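Local atomic coordinates of transcriptional regulators (LACI-FAMILY TRANSCRIPTIONAL REGULATORY PROTEIN) (Corynebacterium glutamicum, PDB entry 3GYB), a protein that probably binds cis-regulatory DNA as a transcription factor of the LacI family, its periplasmic-binding-protein-like part being of the kind that senses small effectors. Residues A[124-129]-A[185-190]; A[10-15]-A[22-27]. One frame throughout, in Å; residues are numbered along the deposited sequence.

Contact 1. Residues A[124-129]-A[185-190]; sequences LRVGSG and DITAIG
The first torsion of Thr-187 (chi1 -67°) sets OG1 opposite the carbonyl carbon and CG2 opposite the backbone N, and by this split the two branches meet different residues of 124-129. CG2 is the apolar half. It lies against Leu-124, whose own CG also stands across from its carbonyl carbon (chi1 -70°), and it is met twice: Leu-124 CB and Leu-124 CD1 each come to 4.0 Å from Thr-187 CG2. The methyl therefore rests against both the root and one tip of the leucine, the two side chains crossing at a slant.

OG1 is the branch that meets Val-126. Here Val-126 CG2 approaches Thr-187 OG1 to 4.0 Å, a van der Waals contact made as the two side chains run past each other in opposite directions. The hydroxyl finds its polar partner elsewhere, in Asn-184 OD1 just ahead of the helix, a hydrogen bond consistent with the rotation that leaves CG2 facing Leu-124.

No hydrogen bond joins the two segments, and the interface is small, 126 Å² counting both sides, yet all three touching residues are buried. Leu-124 is also packed against Ile-180 of the neighbouring strand and against Thr-167 and Leu-170 of helix 160-173, while Val-126 reaches Ser-183 and Asn-184. The nearest CA atoms, those of Leu-124 and Thr-187, are 7.6 Å apart. This is the end of a parallel strand, with the loop that follows it, packing on the first turn of a neighbouring helix, as in the alpha/beta subdomains of the periplasmic-binding-protein-like fold.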
ATOM      1  N   LEU A 124      -1.909 -20.659  -0.755  1.00 10.86           N
ATOM      2  CA  LEU A 124      -2.547 -19.783  -1.735  1.00 12.97           C
ATOM      3  C   LEU A 124      -1.407 -19.318  -2.623  1.00 13.61           C
ATOM      4  O   LEU A 124      -0.543 -18.563  -2.186  1.00 15.08           O
ATOM      5  CB  LEU A 124      -3.206 -18.583  -1.051  1.00 14.59           C
ATOM      6  CG  LEU A 124      -4.444 -18.924  -0.231  1.00 15.70           C
ATOM      7  CD1 LEU A 124      -4.957 -17.678   0.481  1.00 16.64           C
ATOM      8  CD2 LEU A 124      -5.510 -19.492  -1.159  1.00 18.72           C
ATOM      9  N   ARG A 125      -1.396 -19.763  -3.872  1.00 15.64           N
ATOM     10  CA  ARG A 125      -0.298 -19.402  -4.755  1.00 15.61           C
ATOM     11  C   ARG A 125      -0.472 -18.176  -5.635  1.00 15.71           C
ATOM     12  O   ARG A 125      -1.574 -17.673  -5.829  1.00 15.16           O
ATOM     13  CB  ARG A 125       0.100 -20.610  -5.618  1.00 21.97           C
ATOM     14  CG  ARG A 125      -1.005 -21.205  -6.453  1.00 23.62           C
ATOM     15  CD  ARG A 125      -0.556 -22.515  -7.121  1.00 24.24           C
ATOM     16  NE  ARG A 125       0.690 -22.372  -7.873  1.00 23.53           N
ATOM     17  CZ  ARG A 125       1.177 -23.297  -8.697  1.00 25.16           C
ATOM     18  NH1 ARG A 125       0.524 -24.438  -8.882  1.00 22.82           N
ATOM     19  NH2 ARG A 125       2.316 -23.080  -9.344  1.00 23.80           N
ATOM     20  N   VAL A 126       0.663 -17.708  -6.146  1.00 17.34           N
ATOM     21  CA  VAL A 126       0.756 -16.554  -7.031  1.00 19.30           C
ATOM     22  C   VAL A 126       1.587 -17.013  -8.232  1.00 20.10           C
ATOM     23  O   VAL A 126       2.518 -17.801  -8.077  1.00 18.83           O
ATOM     24  CB  VAL A 126       1.461 -15.379  -6.322  1.00 21.26           C
ATOM     25  CG1 VAL A 126       1.676 -14.234  -7.292  1.00 24.45           C
ATOM     26  CG2 VAL A 126       0.623 -14.920  -5.138  1.00 23.88           C
ATOM     27  N   GLY A 127       1.258 -16.514  -9.422  1.00 19.80           N
ATOM     28  CA  GLY A 127       1.966 -16.933 -10.622  1.00 22.06           C
ATOM     29  C   GLY A 127       3.308 -16.304 -10.955  1.00 23.13           C
ATOM     30  O   GLY A 127       3.818 -16.491 -12.060  1.00 25.82           O
ATOM     31  N   SER A 128       3.898 -15.578 -10.014  1.00 21.82           N
ATOM     32  CA  SER A 128       5.184 -14.931 -10.256  1.00 21.33           C
ATOM     33  C   SER A 128       6.353 -15.892 -10.074  1.00 19.62           C
ATOM     34  O   SER A 128       6.168 -17.038  -9.655  1.00 18.80           O
ATOM     35  CB  SER A 128       5.361 -13.761  -9.295  1.00 21.25           C
ATOM     36  OG  SER A 128       5.368 -14.232  -7.960  1.00 21.00           O
ATOM     37  N   GLY A 129       7.555 -15.414 -10.389  1.00 18.52           N
ATOM     38  CA  GLY A 129       8.744 -16.234 -10.236  1.00 18.04           C
ATOM     39  C   GLY A 129       8.947 -16.598  -8.779  1.00 18.63           C
ATOM     40  O   GLY A 129       9.285 -17.736  -8.450  1.00 16.55           O
ATOM     41  N   ASP A 185       1.680 -11.285   1.637  1.00  9.26           N
ATOM     42  CA  ASP A 185       0.786 -10.569   2.542  1.00  9.52           C
ATOM     43  C   ASP A 185      -0.497 -10.031   1.927  1.00 10.43           C
ATOM     44  O   ASP A 185      -1.563 -10.165   2.521  1.00 10.69           O
ATOM     45  CB  ASP A 185       1.523  -9.397   3.199  1.00  8.41           C
ATOM     46  CG  ASP A 185       2.511  -9.839   4.261  1.00 10.19           C
ATOM     47  OD1 ASP A 185       2.624 -11.062   4.527  1.00 11.59           O
ATOM     48  OD2 ASP A 185       3.176  -8.945   4.840  1.00 10.90           O
ATOM     49  N   ILE A 186      -0.408  -9.414   0.753  1.00 10.68           N
ATOM     50  CA  ILE A 186      -1.606  -8.841   0.155  1.00 12.41           C
ATOM     51  C   ILE A 186      -2.640  -9.938  -0.092  1.00 11.71           C
ATOM     52  O   ILE A 186      -3.834  -9.732   0.103  1.00 11.93           O
ATOM     53  CB  ILE A 186      -1.267  -8.065  -1.148  1.00 12.70           C
ATOM     54  CG1 ILE A 186      -2.467  -7.217  -1.572  1.00 15.77           C
ATOM     55  CG2 ILE A 186      -0.864  -9.018  -2.253  1.00 14.98           C
ATOM     56  CD1 ILE A 186      -2.872  -6.177  -0.536  1.00 16.06           C
ATOM     57  N   THR A 187      -2.178 -11.115  -0.492  1.00 10.71           N
ATOM     58  CA  THR A 187      -3.097 -12.223  -0.706  1.00 11.71           C
ATOM     59  C   THR A 187      -3.676 -12.648   0.649  1.00 12.32           C
ATOM     60  O   THR A 187      -4.861 -12.977   0.756  1.00 12.18           O
ATOM     61  CB  THR A 187      -2.367 -13.405  -1.380  1.00 13.21           C
ATOM     62  OG1 THR A 187      -1.990 -13.016  -2.708  1.00 14.31           O
ATOM     63  CG2 THR A 187      -3.274 -14.642  -1.459  1.00 13.82           C
ATOM     64  N   ALA A 188      -2.841 -12.615   1.684  1.00 10.07           N
ATOM     65  CA  ALA A 188      -3.264 -12.998   3.032  1.00 11.43           C
ATOM     66  C   ALA A 188      -4.346 -12.069   3.574  1.00 11.49           C
ATOM     67  O   ALA A 188      -5.187 -12.491   4.373  1.00 13.73           O
ATOM     68  CB  ALA A 188      -2.057 -13.019   3.986  1.00 10.08           C
ATOM     69  N   ILE A 189      -4.315 -10.804   3.159  1.00 11.76           N
ATOM     70  CA  ILE A 189      -5.329  -9.847   3.594  1.00 11.85           C
ATOM     71  C   ILE A 189      -6.673 -10.358   3.084  1.00 11.39           C
ATOM     72  O   ILE A 189      -7.686 -10.269   3.776  1.00 12.22           O
ATOM     73  CB  ILE A 189      -5.067  -8.431   3.024  1.00 13.07           C
ATOM     74  CG1 ILE A 189      -3.711  -7.916   3.504  1.00 16.55           C
ATOM     75  CG2 ILE A 189      -6.176  -7.481   3.458  1.00 12.40           C
ATOM     76  CD1 ILE A 189      -3.541  -7.949   4.998  1.00 17.18           C
ATOM     77  N   GLY A 190      -6.669 -10.896   1.865  1.00 11.02           N
ATOM     78  CA  GLY A 190      -7.887 -11.449   1.299  1.00 11.20           C
ATOM     79  C   GLY A 190      -8.318 -12.678   2.079  1.00 10.62           C
ATOM     80  O   GLY A 190      -9.507 -12.875   2.359  1.00 10.64           O
TER

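Contact 2. Residues A[10-15]-A[22-27]; sequences VLIDDY and DLIQSL
Apolar packing carries the whole contact between Val-10 and Ile-12 on one side and Ile-24 and Leu-27 on the other. Ile-24 places CG1 opposite its carbonyl carbon (chi1 -65°) and extends onward (chi2 -173°), which delivers CD1 to the strand. That methyl touches two residues on the same strand face: Val-10 CG1 at 4.2 Å from Ile-24 CD1, and, more loosely, Ile-12 CG2 at 4.5 Å from it. Val-10 CG1 in turn serves two partners, since Leu-27 CD1 lies 4.3 Å from it, one helical turn beyond Ile-24. Val-10 and Ile-24 meet at an oblique angle. Val-40 of the adjacent strand 37-41 also touches Ile-12 and Ile-24.

The backbones give the topology. Strand 10-12 and helix 22-27 run almost antiparallel, at 172°, with their axes 11.1 Å apart at closest approach; this is the first half of a right-handed beta-alpha-beta crossover formed by strand 7-12, helix 21-31 and strand 37-41, a unit of the Rossmann-like halves of this fold. The strand is joined to 37-41 by backbone hydrogen bonds from Val-10 and Ile-12.

A ring contact lies within 10-15: Ile-12 CD1 sits 3.8 Å above the plane of the Tyr-15 ring, toward its rim. Tyr-15 also makes an edge-to-face pair with Phe-20 of the second subunit.

Polar interactions engage another side of the helix, toward helix 231-246. Asp-22 OD1 hydrogen-bonds with Ser-231 OG, and Ser-26 OG bonds to Ile-232 O. Ser-231 shares a magnesium site with Asp-212 and Asp-229; Asp-22 is itself a known magnesium-binding residue, although no ion is bound to it in this chain.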
ATOM      1  N   VAL A  10      12.959   2.993 -10.913  1.00 12.90           N
ATOM      2  CA  VAL A  10      12.633   1.822 -10.117  1.00 14.06           C
ATOM      3  C   VAL A  10      11.321   1.245 -10.634  1.00 13.74           C
ATOM      4  O   VAL A  10      10.286   1.913 -10.606  1.00 15.11           O
ATOM      5  CB  VAL A  10      12.490   2.193  -8.625  1.00 13.71           C
ATOM      6  CG1 VAL A  10      12.215   0.941  -7.803  1.00 13.03           C
ATOM      7  CG2 VAL A  10      13.765   2.876  -8.139  1.00 13.20           C
ATOM      8  N   LEU A  11      11.365   0.005 -11.114  1.00 14.69           N
ATOM      9  CA  LEU A  11      10.171  -0.637 -11.650  1.00 15.04           C
ATOM     10  C   LEU A  11       9.502  -1.602 -10.680  1.00 14.57           C
ATOM     11  O   LEU A  11      10.133  -2.537 -10.187  1.00 14.01           O
ATOM     12  CB  LEU A  11      10.510  -1.385 -12.947  1.00 16.24           C
ATOM     13  CG  LEU A  11      10.672  -0.555 -14.223  1.00 17.80           C
ATOM     14  CD1 LEU A  11      11.826   0.432 -14.089  1.00 18.13           C
ATOM     15  CD2 LEU A  11      10.913  -1.498 -15.386  1.00 19.67           C
ATOM     16  N   ILE A  12       8.223  -1.366 -10.399  1.00 14.02           N
ATOM     17  CA  ILE A  12       7.467  -2.250  -9.519  1.00 14.82           C
ATOM     18  C   ILE A  12       6.208  -2.646 -10.271  1.00 15.31           C
ATOM     19  O   ILE A  12       5.875  -2.036 -11.286  1.00 15.12           O
ATOM     20  CB  ILE A  12       7.069  -1.567  -8.197  1.00 16.32           C
ATOM     21  CG1 ILE A  12       6.180  -0.359  -8.487  1.00 17.18           C
ATOM     22  CG2 ILE A  12       8.323  -1.164  -7.427  1.00 16.24           C
ATOM     23  CD1 ILE A  12       5.494   0.196  -7.250  1.00 20.61           C
ATOM     24  N   ASP A  13       5.503  -3.659  -9.786  1.00 14.88           N
ATOM     25  CA  ASP A  13       4.303  -4.101 -10.478  1.00 16.65           C
ATOM     26  C   ASP A  13       3.015  -3.374 -10.150  1.00 16.16           C
ATOM     27  O   ASP A  13       2.316  -2.910 -11.048  1.00 17.79           O
ATOM     28  CB  ASP A  13       4.050  -5.591 -10.232  1.00 18.40           C
ATOM     29  CG  ASP A  13       4.985  -6.478 -11.009  1.00 19.38           C
ATOM     30  OD1 ASP A  13       5.124  -6.257 -12.228  1.00 22.49           O
ATOM     31  OD2 ASP A  13       5.572  -7.394 -10.402  1.00 21.99           O
ATOM     32  N   ASP A  14       2.715  -3.262  -8.862  1.00 16.31           N
ATOM     33  CA  ASP A  14       1.440  -2.694  -8.442  1.00 15.96           C
ATOM     34  C   ASP A  14       1.533  -1.910  -7.131  1.00 14.70           C
ATOM     35  O   ASP A  14       2.004  -2.427  -6.127  1.00 14.73           O
ATOM     36  CB  ASP A  14       0.484  -3.885  -8.309  1.00 14.83           C
ATOM     37  CG  ASP A  14      -0.926  -3.499  -7.948  1.00 17.67           C
ATOM     38  OD1 ASP A  14      -1.197  -2.311  -7.700  1.00 17.57           O
ATOM     39  OD2 ASP A  14      -1.766  -4.423  -7.910  1.00 21.33           O
ATOM     40  N   TYR A  15       1.079  -0.659  -7.145  1.00 14.79           N
ATOM     41  CA  TYR A  15       1.112   0.171  -5.944  1.00 14.46           C
ATOM     42  C   TYR A  15       0.239  -0.410  -4.830  1.00 13.72           C
ATOM     43  O   TYR A  15       0.425  -0.080  -3.656  1.00 16.19           O
ATOM     44  CB  TYR A  15       0.651   1.597  -6.273  1.00 15.21           C
ATOM     45  CG  TYR A  15       1.723   2.444  -6.922  1.00 19.74           C
ATOM     46  CD1 TYR A  15       2.844   2.847  -6.196  1.00 22.01           C
ATOM     47  CD2 TYR A  15       1.634   2.821  -8.260  1.00 23.58           C
ATOM     48  CE1 TYR A  15       3.852   3.604  -6.786  1.00 23.67           C
ATOM     49  CE2 TYR A  15       2.643   3.579  -8.865  1.00 24.39           C
ATOM     50  CZ  TYR A  15       3.747   3.963  -8.116  1.00 23.70           C
ATOM     51  OH  TYR A  15       4.753   4.701  -8.692  1.00 27.50           O
ATOM     52  N   ASP A  22       9.500  -0.607   1.900  1.00 13.27           N
ATOM     53  CA  ASP A  22      10.753  -0.472   2.634  1.00 11.91           C
ATOM     54  C   ASP A  22      11.970  -0.845   1.785  1.00 12.16           C
ATOM     55  O   ASP A  22      13.105  -0.543   2.153  1.00 13.85           O
ATOM     56  CB  ASP A  22      10.729  -1.245   3.970  1.00 11.96           C
ATOM     57  CG  ASP A  22      10.504  -2.734   3.809  1.00 14.00           C
ATOM     58  OD1 ASP A  22      10.827  -3.287   2.744  1.00 13.80           O
ATOM     59  OD2 ASP A  22      10.017  -3.356   4.784  1.00 13.66           O
ATOM     60  N   LEU A  23      11.736  -1.486   0.642  1.00 12.63           N
ATOM     61  CA  LEU A  23      12.837  -1.827  -0.259  1.00 12.57           C
ATOM     62  C   LEU A  23      13.279  -0.523  -0.925  1.00 13.56           C
ATOM     63  O   LEU A  23      14.476  -0.246  -1.047  1.00 12.57           O
ATOM     64  CB  LEU A  23      12.381  -2.840  -1.319  1.00 13.80           C
ATOM     65  CG  LEU A  23      13.437  -3.360  -2.307  1.00 13.93           C
ATOM     66  CD1 LEU A  23      12.976  -4.692  -2.874  1.00 18.12           C
ATOM     67  CD2 LEU A  23      13.678  -2.360  -3.420  1.00 15.71           C
ATOM     68  N   ILE A  24      12.309   0.288  -1.347  1.00 12.66           N
ATOM     69  CA  ILE A  24      12.631   1.558  -1.986  1.00 13.33           C
ATOM     70  C   ILE A  24      13.234   2.508  -0.960  1.00 13.59           C
ATOM     71  O   ILE A  24      14.137   3.281  -1.278  1.00 13.49           O
ATOM     72  CB  ILE A  24      11.384   2.210  -2.626  1.00 15.15           C
ATOM     73  CG1 ILE A  24      10.868   1.324  -3.764  1.00 17.66           C
ATOM     74  CG2 ILE A  24      11.734   3.593  -3.170  1.00 17.67           C
ATOM     75  CD1 ILE A  24       9.743   1.957  -4.568  1.00 20.28           C
ATOM     76  N   GLN A  25      12.745   2.444   0.276  1.00 13.41           N
ATOM     77  CA  GLN A  25      13.279   3.302   1.331  1.00 13.52           C
ATOM     78  C   GLN A  25      14.755   2.959   1.533  1.00 14.27           C
ATOM     79  O   GLN A  25      15.594   3.845   1.696  1.00 14.67           O
ATOM     80  CB  GLN A  25      12.514   3.091   2.644  1.00 16.73           C
ATOM     81  CG  GLN A  25      13.004   3.963   3.806  1.00 20.93           C
ATOM     82  CD  GLN A  25      12.801   5.454   3.564  1.00 24.60           C
ATOM     83  OE1 GLN A  25      11.668   5.934   3.478  1.00 25.93           O
ATOM     84  NE2 GLN A  25      13.903   6.194   3.452  1.00 25.93           N
ATOM     85  N   SER A  26      15.062   1.664   1.521  1.00 14.91           N
ATOM     86  CA  SER A  26      16.435   1.207   1.698  1.00 16.29           C
ATOM     87  C   SER A  26      17.281   1.620   0.492  1.00 16.33           C
ATOM     88  O   SER A  26      18.402   2.111   0.643  1.00 16.25           O
ATOM     89  CB  SER A  26      16.462  -0.313   1.875  1.00 17.65           C
ATOM     90  OG  SER A  26      17.715  -0.736   2.377  1.00 22.25           O
ATOM     91  N   LEU A  27      16.744   1.421  -0.708  1.00 15.79           N
ATOM     92  CA  LEU A  27      17.447   1.818  -1.924  1.00 16.65           C
ATOM     93  C   LEU A  27      17.784   3.301  -1.822  1.00 16.53           C
ATOM     94  O   LEU A  27      18.901   3.728  -2.123  1.00 15.63           O
ATOM     95  CB  LEU A  27      16.556   1.616  -3.155  1.00 18.40           C
ATOM     96  CG  LEU A  27      16.388   0.251  -3.818  1.00 21.80           C
ATOM     97  CD1 LEU A  27      15.222   0.314  -4.798  1.00 20.65           C
ATOM     98  CD2 LEU A  27      17.673  -0.133  -4.541  1.00 18.55           C
TER

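Overall arrangement
From the N terminus, contact 2 comes first: segments 10-15 and 22-27 meet with six residues between them, where strand 7-12 leads through a short loop into helix 21-31. Contact 1 opens only after contact 2 has closed, and spans 55 residues, 29 of them helical, between 124-129 and 185-190. The two are therefore in series, neither nested nor crossed. Their centres are 18 Å apart and their nearest atoms about 6 Å, without touching. Contact 2 joins a strand to its following helix; contact 1 ties the end of strand 121-124 to helix 185-198. Asp-69 reaches both contacts, its backbone N to the Asp-13 carboxylate and its OD1 to N of Gly-129, where helix 129-144 starts.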